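Local structure of phosphoribosylamine--glycine ligase (Thermotoga maritima, 1VKZ) at residues Gly118-Arg123 / Gly279-Leu284; Leu197-Val202 / Leu272-His277; Phe208-Phe213 / Lys247-Phe252; Gly268-Gly273 / Leu284-Arg289. The protein catalyses the ATP-dependent joining of glycine to 5-phosphoribosylamine, giving glycinamide ribonucleotide, ADP and phosphate in de novo purine biosynthesis. One frame throughout, in Å; residues are numbered along the deposited sequence.

Overall arrangement
All four contacts lie within the ATP-grasp part of the chain and converge on one antiparallel sheet, whose strands run in the order 207-210, 195-204, 269-277, 280-287. Contacts 2 and 4 are its buried interior: backbone hydrogen bonds join strand 269-277 to a neighbour on each side, and the two contacts share Leu-272 and Gly-273. Contacts 1 and 3 are only partly buried. In contact 1 a loop closes on strand 280-287 with polar bonds and an arginine laid over a tyrosine, whereas contact 3 packs helix 242-261 on the far edge strand mainly by apolar side chains, with the methylene of a glutamate. Contact 4 also carries the two residues predicted to bind the metal.

Contact 1 (Gly118-Arg123 / Gly279-Leu284); sequences GIRTAR and GDPYIL
Arg-120 and Thr-121, in the loop between helix 107-116 and strand 124-127, close on edge strand 280-287 of an antiparallel sheet in the ATP-grasp fold. The loop crosses the strand nearly at right angles, so the backbones share a single hydrogen bond: Ile-283 N donates its N-H to Arg-120 O at 3.1 Å, almost straight at 171°.

Side chains do the rest. Arg-120 suits its place because its long arm offers both methylenes and a charge. With CG anti to the backbone N (chi1 -175°) the arm runs out over Tyr-282, and CD sits above the middle of that ring, 3.5 Å from its centroid, in a CH-pi contact. Beyond CD a bend at chi3 turns the guanidinium steeply to the ring. NH1 then bonds Pro-281 O at 3.0 Å, close to the guanidinium plane. Asp-280 lies over one face of the group, its OD2 3.6 Å from Arg-120 NE; no N-H points at that oxygen, so this salt bridge works through charge alone. The same aspartate has a second, weak ion pair with Lys-247.

On the buried flank Ile-119 meets Ile-283, and both also touch Met-114 of the preceding helix; branched aliphatic chains fit this apolar corner, where Ile-119 CG2 and Ile-283 CD1 are tightly packed at 3.3 Å. Thr-121 brings a short hydroxyl: OG1 is gripped twice, by Lys-111 NZ and through its own bond to Ile-283 O, which it meets in the carbonyl plane at 3.0 Å.

Contact 2 (Leu197-Val202 / Leu272-His277); sequences LSAMAV and LGLMLH
Leu-197 and Leu-274 face each other as an antiparallel hydrogen-bonded pair, and Ala-199 with Leu-272 repeats the pattern two residues on. In the second pair both bonds are short and well directed: Ala-199 N reaches Leu-272 O at 2.7 Å, and Leu-272 N reaches Ala-199 O at 2.6 Å, almost in line with the carbonyl bond. The first pair is less regular. Leu-197 N binds Leu-274 O at 3.0 Å from well above the carbonyl plane, and the return bond from Leu-274 N to Leu-197 O is modelled at 2.5 Å, too short for its length to be trusted.

Between them Ser-198 and Gly-273 form a non-hydrogen-bonded pair, although Ser-198 CA comes within 3.2 Å of Leu-272 O in a CA-H...O contact. These two strands are the central pair of the four-stranded sheet of the ATP-grasp fold, so backbone groups turned outward are taken up next door: those of Met-200 bond Leu-211, and those of Gly-273 are taken up by strand 280-287. Leu-197 and Ser-198 lie at the end of the span predicted to bind ATP.

Apolar side chains fill the face that helix 242-261 covers. Ala-199 is small enough for Leu-274 CD1 to lie 3.7 Å from its CB, leaving room for Phe-213 as well. The chi1 of Leu-197, 176°, sets CG opposite the backbone N, and from there CD2 leans 3.8 Å from Leu-276 CD1.

Contact 3 (Phe208-Phe213 / Lys247-Phe252); sequences FVILPF and KIEELF
Phe-208 lays its ring against the CB of Phe-252, which stands as a bump over one face of that ring, 3.7 Å from its centroid. This CH-pi contact is possible because Phe-208 holds CG between its backbone N and carbonyl carbon (chi1 61°), a crowded position that swings the ring toward the helix. The two rings themselves are inclined by 30° and displaced enough that little of one covers the other.

Ile-210 supplies the next bump. Its unbranched CG1-CD1 arm, extended (chi2 180°), reaches into the hollow between Ile-248, Glu-249 and Phe-252, with Phe-252 CD2 3.8 Å from CD1 and the methylene Glu-249 CG equally near. The glutamate thus offers its aliphatic part to the isoleucine. Helix 242-261 covers one face of the ATP-grasp antiparallel sheet, presenting residues one turn apart to edge strand 207-210. Replacing Phe-208 by an alanine would probably open a gap over Phe-252 CB and leave the Phe-252 ring without this neighbour, freer to shift.

Farther along the chain, Phe-213 and Ile-248 approach from opposite directions, and Ile-248 CD1 lies 3.8 Å from Phe-213 CE2. Ala-199, short enough to fit beneath, touches both.

Contact 4 (Gly268-Gly273 / Leu284-Arg289); sequences GFLYLG and LEYNVR
Tyr-271 pairs with Asn-287 across the hairpin of strands 269-277 and 280-287, each N-H bonded to the other's carbonyl. Its CB lies 3.4 Å from Arg-289 O. With CG placed opposite the backbone N (chi1 166°), the ring runs alongside Asn-287: CD1 is 3.7 Å from Asn-287 CB, and CE1 passes the amide, whose plane is only 17° from that of the ring. On the other flank CD2 meets the CE methyl of selenomethionine Met-200 at 3.4 Å, and the hydroxyl OH ends 3.5 Å from Ser-198 CB. An alanine in place of Tyr-271 would probably leave the Asn-287 amide freer to turn and open a gap toward Met-200.

Nearer the hairpin turn Leu-284 and Glu-285 both face Gly-273, a classic beta bulge. Gly-273 O takes Leu-284 N at 2.7 Å and, weakly, Glu-285 N at 3.4 Å. A CB on Gly-273 would come close to Glu-285 CG, so the lack of one leaves the bulge room. On the opposite face of the sheet Leu-272 CD2 abuts the edge of the Tyr-286 ring, 3.4 Å from CD1, while Tyr-286 OH bonds Thr-255. Where the strands part, a water links Phe-269 N to Val-288 O.

Glu-285 and Asn-287 are predicted to bind the metal. Both extend on the Tyr-271 face, and Glu-285 is paired with Lys-107, consistent with a polar site whose ligands the backbone bonds hold in register.

Contact 1 (Gly118-Arg123 / Gly279-Leu284)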
loop_
_atom_site.group_PDB
_atom_site.type_symbol
_atom_site.label_atom_id
_atom_site.label_comp_id
_atom_site.label_asym_id
_atom_site.label_seq_id
_atom_site.Cartn_x
_atom_site.Cartn_y
_atom_site.Cartn_z
ATOM N N GLY A 118 -5.486 -4.751 -23.250
ATOM C CA GLY A 118 -4.099 -4.917 -23.741
ATOM C C GLY A 118 -3.024 -4.447 -22.778
ATOM O O GLY A 118 -2.050 -3.835 -23.197
ATOM N N ILE A 119 -3.215 -4.738 -21.487
ATOM C CA ILE A 119 -2.313 -4.325 -20.432
ATOM C C ILE A 119 -1.379 -5.502 -20.112
ATOM O O ILE A 119 -1.820 -6.617 -19.815
ATOM C CB ILE A 119 -3.118 -3.889 -19.204
ATOM C CG1 ILE A 119 -3.935 -2.611 -19.503
ATOM C CG2 ILE A 119 -2.215 -3.636 -18.012
ATOM C CD1 ILE A 119 -5.183 -2.529 -18.714
ATOM N N ARG A 120 -0.077 -5.245 -20.174
ATOM C CA ARG A 120 0.891 -6.311 -20.163
ATOM C C ARG A 120 0.892 -6.970 -18.805
ATOM O O ARG A 120 1.132 -6.335 -17.792
ATOM C CB ARG A 120 2.279 -5.794 -20.531
ATOM C CG ARG A 120 3.334 -6.888 -20.647
ATOM C CD ARG A 120 4.753 -6.371 -20.950
ATOM N NE ARG A 120 4.792 -5.446 -22.090
ATOM C CZ ARG A 120 4.662 -4.118 -22.023
ATOM N NH1 ARG A 120 4.474 -3.508 -20.867
ATOM N NH2 ARG A 120 4.723 -3.390 -23.132
ATOM N N THR A 121 0.577 -8.256 -18.797
ATOM C CA THR A 121 0.501 -9.002 -17.569
ATOM C C THR A 121 0.859 -10.447 -17.868
ATOM O O THR A 121 0.913 -10.839 -19.009
ATOM C CB THR A 121 -0.931 -8.836 -16.957
ATOM O OG1 THR A 121 -0.979 -9.402 -15.656
ATOM C CG2 THR A 121 -1.998 -9.600 -17.738
ATOM N N ALA A 122 1.124 -11.208 -16.826
ATOM C CA ALA A 122 1.471 -12.599 -16.971
ATOM C C ALA A 122 0.311 -13.372 -17.507
ATOM O O ALA A 122 -0.838 -13.048 -17.234
ATOM C CB ALA A 122 1.888 -13.191 -15.630
ATOM N N ARG A 123 0.629 -14.405 -18.268
ATOM C CA ARG A 123 -0.346 -15.385 -18.711
ATOM C C ARG A 123 -0.936 -16.057 -17.470
ATOM O O ARG A 123 -0.268 -16.191 -16.455
ATOM C CB ARG A 123 0.346 -16.397 -19.618
ATOM C CG ARG A 123 -0.499 -16.938 -20.739
ATOM C CD ARG A 123 0.271 -17.881 -21.682
ATOM N NE ARG A 123 1.335 -18.608 -20.973
ATOM C CZ ARG A 123 1.153 -19.629 -20.116
ATOM N NH1 ARG A 123 -0.064 -20.087 -19.828
ATOM N NH2 ARG A 123 2.207 -20.191 -19.531
ATOM N N GLY A 279 13.006 -6.451 -20.020
ATOM C CA GLY A 279 12.903 -5.055 -20.464
ATOM C C GLY A 279 11.540 -4.387 -20.268
ATOM O O GLY A 279 11.412 -3.176 -20.435
ATOM N N ASP A 280 10.512 -5.154 -19.928
ATOM C CA ASP A 280 9.155 -4.613 -19.914
ATOM C C ASP A 280 8.537 -4.769 -18.563
ATOM O O ASP A 280 8.770 -5.763 -17.902
ATOM C CB ASP A 280 8.274 -5.324 -20.950
ATOM C CG ASP A 280 8.777 -5.137 -22.371
ATOM O OD1 ASP A 280 9.975 -5.393 -22.608
ATOM O OD2 ASP A 280 8.055 -4.736 -23.308
ATOM N N PRO A 281 7.752 -3.778 -18.154
ATOM C CA PRO A 281 6.981 -3.872 -16.945
ATOM C C PRO A 281 5.651 -4.612 -17.136
ATOM O O PRO A 281 4.861 -4.270 -18.032
ATOM C CB PRO A 281 6.730 -2.398 -16.586
ATOM C CG PRO A 281 6.673 -1.722 -17.861
ATOM C CD PRO A 281 7.575 -2.465 -18.797
ATOM N N TYR A 282 5.441 -5.595 -16.253
ATOM C CA TYR A 282 4.208 -6.376 -16.123
ATOM C C TYR A 282 3.509 -5.997 -14.822
ATOM O O TYR A 282 4.162 -5.783 -13.781
ATOM C CB TYR A 282 4.522 -7.872 -16.091
ATOM C CG TYR A 282 5.038 -8.408 -17.381
ATOM C CD1 TYR A 282 6.340 -8.168 -17.786
ATOM C CD2 TYR A 282 4.232 -9.158 -18.205
ATOM C CE1 TYR A 282 6.816 -8.663 -18.989
ATOM C CE2 TYR A 282 4.691 -9.650 -19.421
ATOM C CZ TYR A 282 5.974 -9.403 -19.804
ATOM O OH TYR A 282 6.422 -9.911 -20.991
ATOM N N ILE A 283 2.175 -5.913 -14.903
ATOM C CA ILE A 283 1.339 -5.651 -13.743
ATOM C C ILE A 283 1.006 -6.924 -13.018
ATOM O O ILE A 283 0.284 -7.766 -13.548
ATOM C CB ILE A 283 0.036 -4.936 -14.125
ATOM C CG1 ILE A 283 0.366 -3.590 -14.775
ATOM C CG2 ILE A 283 -0.830 -4.750 -12.884
ATOM C CD1 ILE A 283 -0.811 -2.779 -15.181
ATOM N N LEU A 284 1.531 -7.030 -11.791
ATOM C CA LEU A 284 1.274 -8.137 -10.884
ATOM C C LEU A 284 -0.032 -7.988 -10.171
ATOM O O LEU A 284 -0.634 -8.990 -9.803
ATOM C CB LEU A 284 2.373 -8.228 -9.831
ATOM C CG LEU A 284 3.750 -8.528 -10.407
ATOM C CD1 LEU A 284 4.734 -8.692 -9.273
ATOM C CD2 LEU A 284 3.677 -9.755 -11.268
#

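Contact 2 (Leu197-Val202 / Leu272-His277)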
loop_
_atom_site.group_PDB
_atom_site.type_symbol
_atom_site.label_atom_id
_atom_site.label_comp_id
_atom_site.label_asym_id
_atom_site.label_seq_id
_atom_site.Cartn_x
_atom_site.Cartn_y
_atom_site.Cartn_z
ATOM N N LEU A 197 8.770 -4.152 -8.550
ATOM C CA LEU A 197 8.732 -2.694 -8.489
ATOM C C LEU A 197 7.291 -2.175 -8.395
ATOM O O LEU A 197 6.384 -2.706 -8.996
ATOM C CB LEU A 197 9.378 -2.128 -9.743
ATOM C CG LEU A 197 9.375 -0.619 -9.959
ATOM C CD1 LEU A 197 10.256 0.120 -8.923
ATOM C CD2 LEU A 197 9.847 -0.335 -11.380
ATOM N N SER A 198 7.094 -1.116 -7.637
ATOM C CA SER A 198 5.771 -0.574 -7.462
ATOM C C SER A 198 5.744 0.757 -8.159
ATOM O O SER A 198 6.766 1.434 -8.235
ATOM C CB SER A 198 5.421 -0.411 -5.978
ATOM O OG SER A 198 5.922 0.802 -5.430
ATOM N N ALA A 199 4.584 1.123 -8.690
ATOM C CA ALA A 199 4.381 2.451 -9.191
ATOM C C ALA A 199 3.032 2.985 -8.681
ATOM O O ALA A 199 2.072 2.272 -8.618
ATOM C CB ALA A 199 4.476 2.439 -10.669
HETATM N N MSE A 200 3.007 4.246 -8.296
HETATM C CA MSE A 200 1.874 4.869 -7.648
HETATM C C MSE A 200 1.570 6.185 -8.311
HETATM O O MSE A 200 2.454 6.962 -8.660
HETATM C CB MSE A 200 2.182 5.153 -6.168
HETATM C CG MSE A 200 1.554 4.186 -5.183
HETATM SE SE MSE A 200 2.650 3.985 -3.527
HETATM C CE MSE A 200 3.954 2.651 -4.368
ATOM N N ALA A 201 0.298 6.470 -8.441
ATOM C CA ALA A 201 -0.091 7.723 -9.034
ATOM C C ALA A 201 -1.319 8.333 -8.348
ATOM O O ALA A 201 -2.210 7.625 -7.828
ATOM C CB ALA A 201 -0.331 7.529 -10.510
ATOM N N VAL A 202 -1.337 9.666 -8.363
ATOM C CA VAL A 202 -2.545 10.442 -8.089
ATOM C C VAL A 202 -3.236 10.583 -9.424
ATOM O O VAL A 202 -2.604 10.909 -10.417
ATOM C CB VAL A 202 -2.250 11.842 -7.492
ATOM C CG1 VAL A 202 -3.512 12.448 -6.958
ATOM C CG2 VAL A 202 -1.230 11.759 -6.362
ATOM N N LEU A 272 0.371 0.312 -8.892
ATOM C CA LEU A 272 0.712 -0.818 -9.716
ATOM C C LEU A 272 1.840 -1.563 -9.061
ATOM O O LEU A 272 2.892 -1.003 -8.825
ATOM C CB LEU A 272 1.185 -0.339 -11.088
ATOM C CG LEU A 272 0.314 0.588 -11.912
ATOM C CD1 LEU A 272 0.853 0.718 -13.317
ATOM C CD2 LEU A 272 -1.089 0.120 -11.934
ATOM N N GLY A 273 1.645 -2.825 -8.744
ATOM C CA GLY A 273 2.761 -3.680 -8.349
ATOM C C GLY A 273 3.258 -4.296 -9.621
ATOM O O GLY A 273 2.479 -4.959 -10.322
ATOM N N LEU A 274 4.527 -4.055 -9.947
ATOM C CA LEU A 274 5.069 -4.434 -11.248
ATOM C C LEU A 274 6.194 -5.433 -11.100
ATOM O O LEU A 274 6.683 -5.690 -10.020
ATOM C CB LEU A 274 5.575 -3.220 -11.996
ATOM C CG LEU A 274 4.515 -2.134 -12.213
ATOM C CD1 LEU A 274 5.162 -0.751 -12.453
ATOM C CD2 LEU A 274 3.595 -2.507 -13.360
HETATM N N MSE A 275 6.555 -6.015 -12.229
HETATM C CA MSE A 275 7.660 -6.925 -12.369
HETATM C C MSE A 275 8.348 -6.512 -13.672
HETATM O O MSE A 275 7.744 -6.569 -14.745
HETATM C CB MSE A 275 7.139 -8.360 -12.486
HETATM C CG MSE A 275 8.228 -9.400 -12.561
HETATM SE SE MSE A 275 9.360 -9.308 -10.977
HETATM C CE MSE A 275 8.266 -10.519 -9.765
ATOM N N LEU A 276 9.603 -6.090 -13.578
ATOM C CA LEU A 276 10.373 -5.787 -14.763
ATOM C C LEU A 276 10.932 -7.096 -15.206
ATOM O O LEU A 276 11.670 -7.718 -14.475
ATOM C CB LEU A 276 11.480 -4.761 -14.476
ATOM C CG LEU A 276 10.924 -3.423 -13.935
ATOM C CD1 LEU A 276 12.051 -2.473 -13.544
ATOM C CD2 LEU A 276 9.950 -2.733 -14.933
ATOM N N HIS A 277 10.521 -7.519 -16.392
ATOM C CA HIS A 277 10.855 -8.807 -16.944
ATOM C C HIS A 277 11.191 -8.617 -18.413
ATOM O O HIS A 277 10.393 -8.086 -19.170
ATOM C CB HIS A 277 9.673 -9.739 -16.765
ATOM C CG HIS A 277 9.805 -11.031 -17.493
ATOM N ND1 HIS A 277 10.812 -11.936 -17.229
ATOM C CD2 HIS A 277 9.052 -11.576 -18.477
ATOM C CE1 HIS A 277 10.679 -12.981 -18.027
ATOM N NE2 HIS A 277 9.612 -12.793 -18.786
#

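Contact 3 (Phe208-Phe213 / Lys247-Phe252)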
loop_
_atom_site.group_PDB
_atom_site.type_symbol
_atom_site.label_atom_id
_atom_site.label_comp_id
_atom_site.label_asym_id
_atom_site.label_seq_id
_atom_site.Cartn_x
_atom_site.Cartn_y
_atom_site.Cartn_z
ATOM N N PHE A 208 -3.098 11.709 -14.650
ATOM C CA PHE A 208 -2.399 11.152 -13.493
ATOM C C PHE A 208 -1.003 11.762 -13.322
ATOM O O PHE A 208 -0.392 12.212 -14.291
ATOM C CB PHE A 208 -2.288 9.617 -13.598
ATOM C CG PHE A 208 -1.509 9.138 -14.798
ATOM C CD1 PHE A 208 -2.126 8.972 -16.022
ATOM C CD2 PHE A 208 -0.186 8.839 -14.697
ATOM C CE1 PHE A 208 -1.407 8.523 -17.134
ATOM C CE2 PHE A 208 0.535 8.410 -15.813
ATOM C CZ PHE A 208 -0.083 8.255 -17.023
ATOM N N VAL A 209 -0.497 11.759 -12.091
ATOM C CA VAL A 209 0.910 12.072 -11.858
ATOM C C VAL A 209 1.500 10.886 -11.158
ATOM O O VAL A 209 0.903 10.345 -10.238
ATOM C CB VAL A 209 1.150 13.404 -11.084
ATOM C CG1 VAL A 209 0.181 14.465 -11.572
ATOM C CG2 VAL A 209 1.032 13.268 -9.587
ATOM N N ILE A 210 2.667 10.454 -11.613
ATOM C CA ILE A 210 3.381 9.344 -10.966
ATOM C C ILE A 210 4.189 9.874 -9.795
ATOM O O ILE A 210 4.878 10.861 -9.913
ATOM C CB ILE A 210 4.279 8.617 -11.963
ATOM C CG1 ILE A 210 3.424 7.969 -13.044
ATOM C CG2 ILE A 210 5.074 7.539 -11.241
ATOM C CD1 ILE A 210 4.172 7.241 -14.075
ATOM N N LEU A 211 4.089 9.215 -8.656
ATOM C CA LEU A 211 4.827 9.614 -7.482
ATOM C C LEU A 211 6.267 9.053 -7.470
ATOM O O LEU A 211 6.590 8.139 -8.209
ATOM C CB LEU A 211 4.040 9.187 -6.256
ATOM C CG LEU A 211 2.732 9.965 -6.185
ATOM C CD1 LEU A 211 1.786 9.418 -5.112
ATOM C CD2 LEU A 211 3.041 11.425 -5.940
ATOM N N PRO A 212 7.138 9.617 -6.647
ATOM C CA PRO A 212 8.463 9.114 -6.521
ATOM C C PRO A 212 8.466 7.619 -6.272
ATOM O O PRO A 212 7.721 7.135 -5.421
ATOM C CB PRO A 212 8.976 9.832 -5.273
ATOM C CG PRO A 212 8.282 11.048 -5.233
ATOM C CD PRO A 212 6.927 10.775 -5.762
ATOM N N PHE A 213 9.320 6.904 -6.973
ATOM C CA PHE A 213 9.490 5.462 -6.759
ATOM C C PHE A 213 10.280 5.207 -5.477
ATOM O O PHE A 213 11.270 5.911 -5.177
ATOM C CB PHE A 213 10.165 4.802 -7.978
ATOM C CG PHE A 213 9.357 4.920 -9.226
ATOM C CD1 PHE A 213 9.374 6.082 -9.978
ATOM C CD2 PHE A 213 8.524 3.898 -9.631
ATOM C CE1 PHE A 213 8.595 6.199 -11.140
ATOM C CE2 PHE A 213 7.734 4.028 -10.796
ATOM C CZ PHE A 213 7.769 5.171 -11.527
ATOM N N LYS A 247 7.201 3.246 -20.331
ATOM C CA LYS A 247 6.388 2.024 -20.367
ATOM C C LYS A 247 5.436 1.937 -19.191
ATOM O O LYS A 247 4.323 1.446 -19.342
ATOM C CB LYS A 247 7.295 0.787 -20.394
ATOM C CG LYS A 247 8.114 0.676 -21.669
ATOM C CD LYS A 247 9.040 -0.527 -21.631
ATOM C CE LYS A 247 10.082 -0.452 -22.723
ATOM N NZ LYS A 247 10.911 -1.697 -22.765
ATOM N N ILE A 248 5.889 2.412 -18.026
ATOM C CA ILE A 248 5.073 2.468 -16.815
ATOM C C ILE A 248 3.929 3.428 -16.989
ATOM O O ILE A 248 2.808 3.150 -16.547
ATOM C CB ILE A 248 5.926 2.836 -15.562
ATOM C CG1 ILE A 248 6.725 1.602 -15.106
ATOM C CG2 ILE A 248 5.044 3.264 -14.409
ATOM C CD1 ILE A 248 7.688 1.837 -13.923
ATOM N N GLU A 249 4.225 4.565 -17.618
ATOM C CA GLU A 249 3.220 5.570 -17.958
ATOM C C GLU A 249 2.145 4.998 -18.865
ATOM O O GLU A 249 0.970 5.291 -18.711
ATOM C CB GLU A 249 3.872 6.734 -18.694
ATOM C CG GLU A 249 4.710 7.661 -17.828
ATOM C CD GLU A 249 5.253 8.854 -18.612
ATOM O OE1 GLU A 249 5.830 8.647 -19.705
ATOM O OE2 GLU A 249 5.120 10.008 -18.133
ATOM N N GLU A 250 2.583 4.185 -19.820
ATOM C CA GLU A 250 1.702 3.562 -20.793
ATOM C C GLU A 250 0.785 2.556 -20.123
ATOM O O GLU A 250 -0.362 2.419 -20.525
ATOM C CB GLU A 250 2.541 2.903 -21.893
ATOM C CG GLU A 250 1.748 2.278 -23.027
ATOM C CD GLU A 250 2.632 1.849 -24.201
ATOM O OE1 GLU A 250 3.531 2.644 -24.617
ATOM O OE2 GLU A 250 2.420 0.722 -24.720
ATOM N N LEU A 251 1.283 1.866 -19.092
ATOM C CA LEU A 251 0.436 0.981 -18.267
ATOM C C LEU A 251 -0.662 1.754 -17.555
ATOM O O LEU A 251 -1.816 1.290 -17.493
ATOM C CB LEU A 251 1.275 0.204 -17.247
ATOM C CG LEU A 251 2.107 -0.951 -17.806
ATOM C CD1 LEU A 251 2.994 -1.600 -16.708
ATOM C CD2 LEU A 251 1.217 -1.983 -18.511
ATOM N N PHE A 252 -0.305 2.912 -17.003
ATOM C CA PHE A 252 -1.287 3.809 -16.381
ATOM C C PHE A 252 -2.336 4.308 -17.372
ATOM O O PHE A 252 -3.543 4.274 -17.072
ATOM C CB PHE A 252 -0.581 4.991 -15.741
ATOM C CG PHE A 252 -0.084 4.719 -14.370
ATOM C CD1 PHE A 252 -0.968 4.473 -13.345
ATOM C CD2 PHE A 252 1.271 4.725 -14.096
ATOM C CE1 PHE A 252 -0.500 4.220 -12.073
ATOM C CE2 PHE A 252 1.740 4.488 -12.831
ATOM C CZ PHE A 252 0.864 4.239 -11.824
#

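Contact 4 (Gly268-Gly273 / Leu284-Arg289)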
loop_
_atom_site.group_PDB
_atom_site.type_symbol
_atom_site.label_atom_id
_atom_site.label_comp_id
_atom_site.label_asym_id
_atom_site.label_seq_id
_atom_site.Cartn_x
_atom_site.Cartn_y
_atom_site.Cartn_z
ATOM N N GLY A 268 -8.566 9.271 -7.416
ATOM C CA GLY A 268 -7.851 8.842 -6.220
ATOM C C GLY A 268 -6.418 8.463 -6.458
ATOM O O GLY A 268 -5.716 9.116 -7.191
ATOM N N PHE A 269 -5.979 7.403 -5.810
ATOM C CA PHE A 269 -4.614 6.946 -5.921
ATOM C C PHE A 269 -4.661 5.588 -6.581
ATOM O O PHE A 269 -5.514 4.753 -6.243
ATOM C CB PHE A 269 -3.967 6.806 -4.529
ATOM C CG PHE A 269 -4.052 8.029 -3.707
ATOM C CD1 PHE A 269 -3.165 9.040 -3.888
ATOM C CD2 PHE A 269 -5.049 8.187 -2.781
ATOM C CE1 PHE A 269 -3.242 10.146 -3.157
ATOM C CE2 PHE A 269 -5.138 9.302 -2.070
ATOM C CZ PHE A 269 -4.229 10.290 -2.249
ATOM N N LEU A 270 -3.717 5.336 -7.474
ATOM C CA LEU A 270 -3.636 4.036 -8.146
ATOM C C LEU A 270 -2.240 3.501 -7.993
ATOM O O LEU A 270 -1.272 4.140 -8.377
ATOM C CB LEU A 270 -3.993 4.160 -9.626
ATOM C CG LEU A 270 -3.774 2.871 -10.441
ATOM C CD1 LEU A 270 -4.539 1.660 -9.835
ATOM C CD2 LEU A 270 -4.166 3.099 -11.864
ATOM N N TYR A 271 -2.151 2.283 -7.486
ATOM C CA TYR A 271 -0.875 1.605 -7.247
ATOM C C TYR A 271 -0.782 0.422 -8.215
ATOM O O TYR A 271 -1.758 -0.343 -8.370
ATOM C CB TYR A 271 -0.799 1.173 -5.780
ATOM C CG TYR A 271 0.271 0.200 -5.414
ATOM C CD1 TYR A 271 0.217 -1.119 -5.836
ATOM C CD2 TYR A 271 1.304 0.569 -4.569
ATOM C CE1 TYR A 271 1.189 -2.022 -5.462
ATOM C CE2 TYR A 271 2.297 -0.319 -4.202
ATOM C CZ TYR A 271 2.229 -1.607 -4.643
ATOM O OH TYR A 271 3.219 -2.497 -4.294
ATOM N N LEU A 272 0.371 0.312 -8.892
ATOM C CA LEU A 272 0.712 -0.818 -9.716
ATOM C C LEU A 272 1.840 -1.563 -9.061
ATOM O O LEU A 272 2.892 -1.003 -8.825
ATOM C CB LEU A 272 1.185 -0.339 -11.088
ATOM C CG LEU A 272 0.314 0.588 -11.912
ATOM C CD1 LEU A 272 0.853 0.718 -13.317
ATOM C CD2 LEU A 272 -1.089 0.120 -11.934
ATOM N N GLY A 273 1.645 -2.825 -8.744
ATOM C CA GLY A 273 2.761 -3.680 -8.349
ATOM C C GLY A 273 3.258 -4.296 -9.621
ATOM O O GLY A 273 2.479 -4.959 -10.322
ATOM N N LEU A 284 1.531 -7.030 -11.791
ATOM C CA LEU A 284 1.274 -8.137 -10.884
ATOM C C LEU A 284 -0.032 -7.988 -10.171
ATOM O O LEU A 284 -0.634 -8.990 -9.803
ATOM C CB LEU A 284 2.373 -8.228 -9.831
ATOM C CG LEU A 284 3.750 -8.528 -10.407
ATOM C CD1 LEU A 284 4.734 -8.692 -9.273
ATOM C CD2 LEU A 284 3.677 -9.755 -11.268
ATOM N N GLU A 285 -0.437 -6.737 -9.949
ATOM C CA GLU A 285 -1.674 -6.431 -9.268
ATOM C C GLU A 285 -1.884 -4.943 -9.225
ATOM O O GLU A 285 -0.966 -4.157 -9.365
ATOM C CB GLU A 285 -1.711 -6.993 -7.842
ATOM C CG GLU A 285 -0.819 -6.263 -6.881
ATOM C CD GLU A 285 -0.715 -6.926 -5.524
ATOM O OE1 GLU A 285 -1.096 -8.124 -5.355
ATOM O OE2 GLU A 285 -0.232 -6.216 -4.619
ATOM N N TYR A 286 -3.137 -4.582 -9.040
ATOM C CA TYR A 286 -3.599 -3.213 -8.851
ATOM C C TYR A 286 -3.973 -3.054 -7.372
ATOM O O TYR A 286 -4.593 -3.930 -6.782
ATOM C CB TYR A 286 -4.857 -2.999 -9.682
ATOM C CG TYR A 286 -4.687 -2.861 -11.177
ATOM C CD1 TYR A 286 -3.833 -1.916 -11.719
ATOM C CD2 TYR A 286 -5.424 -3.646 -12.047
ATOM C CE1 TYR A 286 -3.688 -1.803 -13.092
ATOM C CE2 TYR A 286 -5.302 -3.523 -13.401
ATOM C CZ TYR A 286 -4.433 -2.609 -13.913
ATOM O OH TYR A 286 -4.338 -2.468 -15.259
ATOM N N ASN A 287 -3.562 -1.947 -6.774
ATOM C CA ASN A 287 -4.149 -1.497 -5.524
ATOM C C ASN A 287 -4.704 -0.107 -5.757
ATOM O O ASN A 287 -4.220 0.635 -6.591
ATOM C CB ASN A 287 -3.116 -1.535 -4.390
ATOM C CG ASN A 287 -2.658 -2.962 -4.057
ATOM O OD1 ASN A 287 -3.132 -3.962 -4.659
ATOM N ND2 ASN A 287 -1.748 -3.075 -3.083
ATOM N N VAL A 288 -5.776 0.211 -5.062
ATOM C CA VAL A 288 -6.495 1.483 -5.294
ATOM C C VAL A 288 -6.263 2.439 -4.160
ATOM O O VAL A 288 -7.139 3.195 -3.795
ATOM C CB VAL A 288 -8.007 1.272 -5.493
ATOM C CG1 VAL A 288 -8.247 0.509 -6.814
ATOM C CG2 VAL A 288 -8.612 0.560 -4.311
ATOM N N ARG A 289 -5.076 2.386 -3.597
ATOM C CA ARG A 289 -4.644 3.337 -2.628
ATOM C C ARG A 289 -3.121 3.222 -2.549
ATOM O O ARG A 289 -2.534 2.342 -3.163
ATOM C CB ARG A 289 -5.307 3.061 -1.289
ATOM C CG ARG A 289 -5.397 1.592 -0.914
ATOM C CD ARG A 289 -4.059 0.907 -0.722
ATOM N NE ARG A 289 -4.186 -0.516 -0.409
ATOM C CZ ARG A 289 -3.162 -1.324 -0.121
ATOM N NH1 ARG A 289 -1.913 -0.862 -0.090
ATOM N NH2 ARG A 289 -3.391 -2.604 0.145
HETATM O O HOH W 1 -7.600 6.017 -4.376
#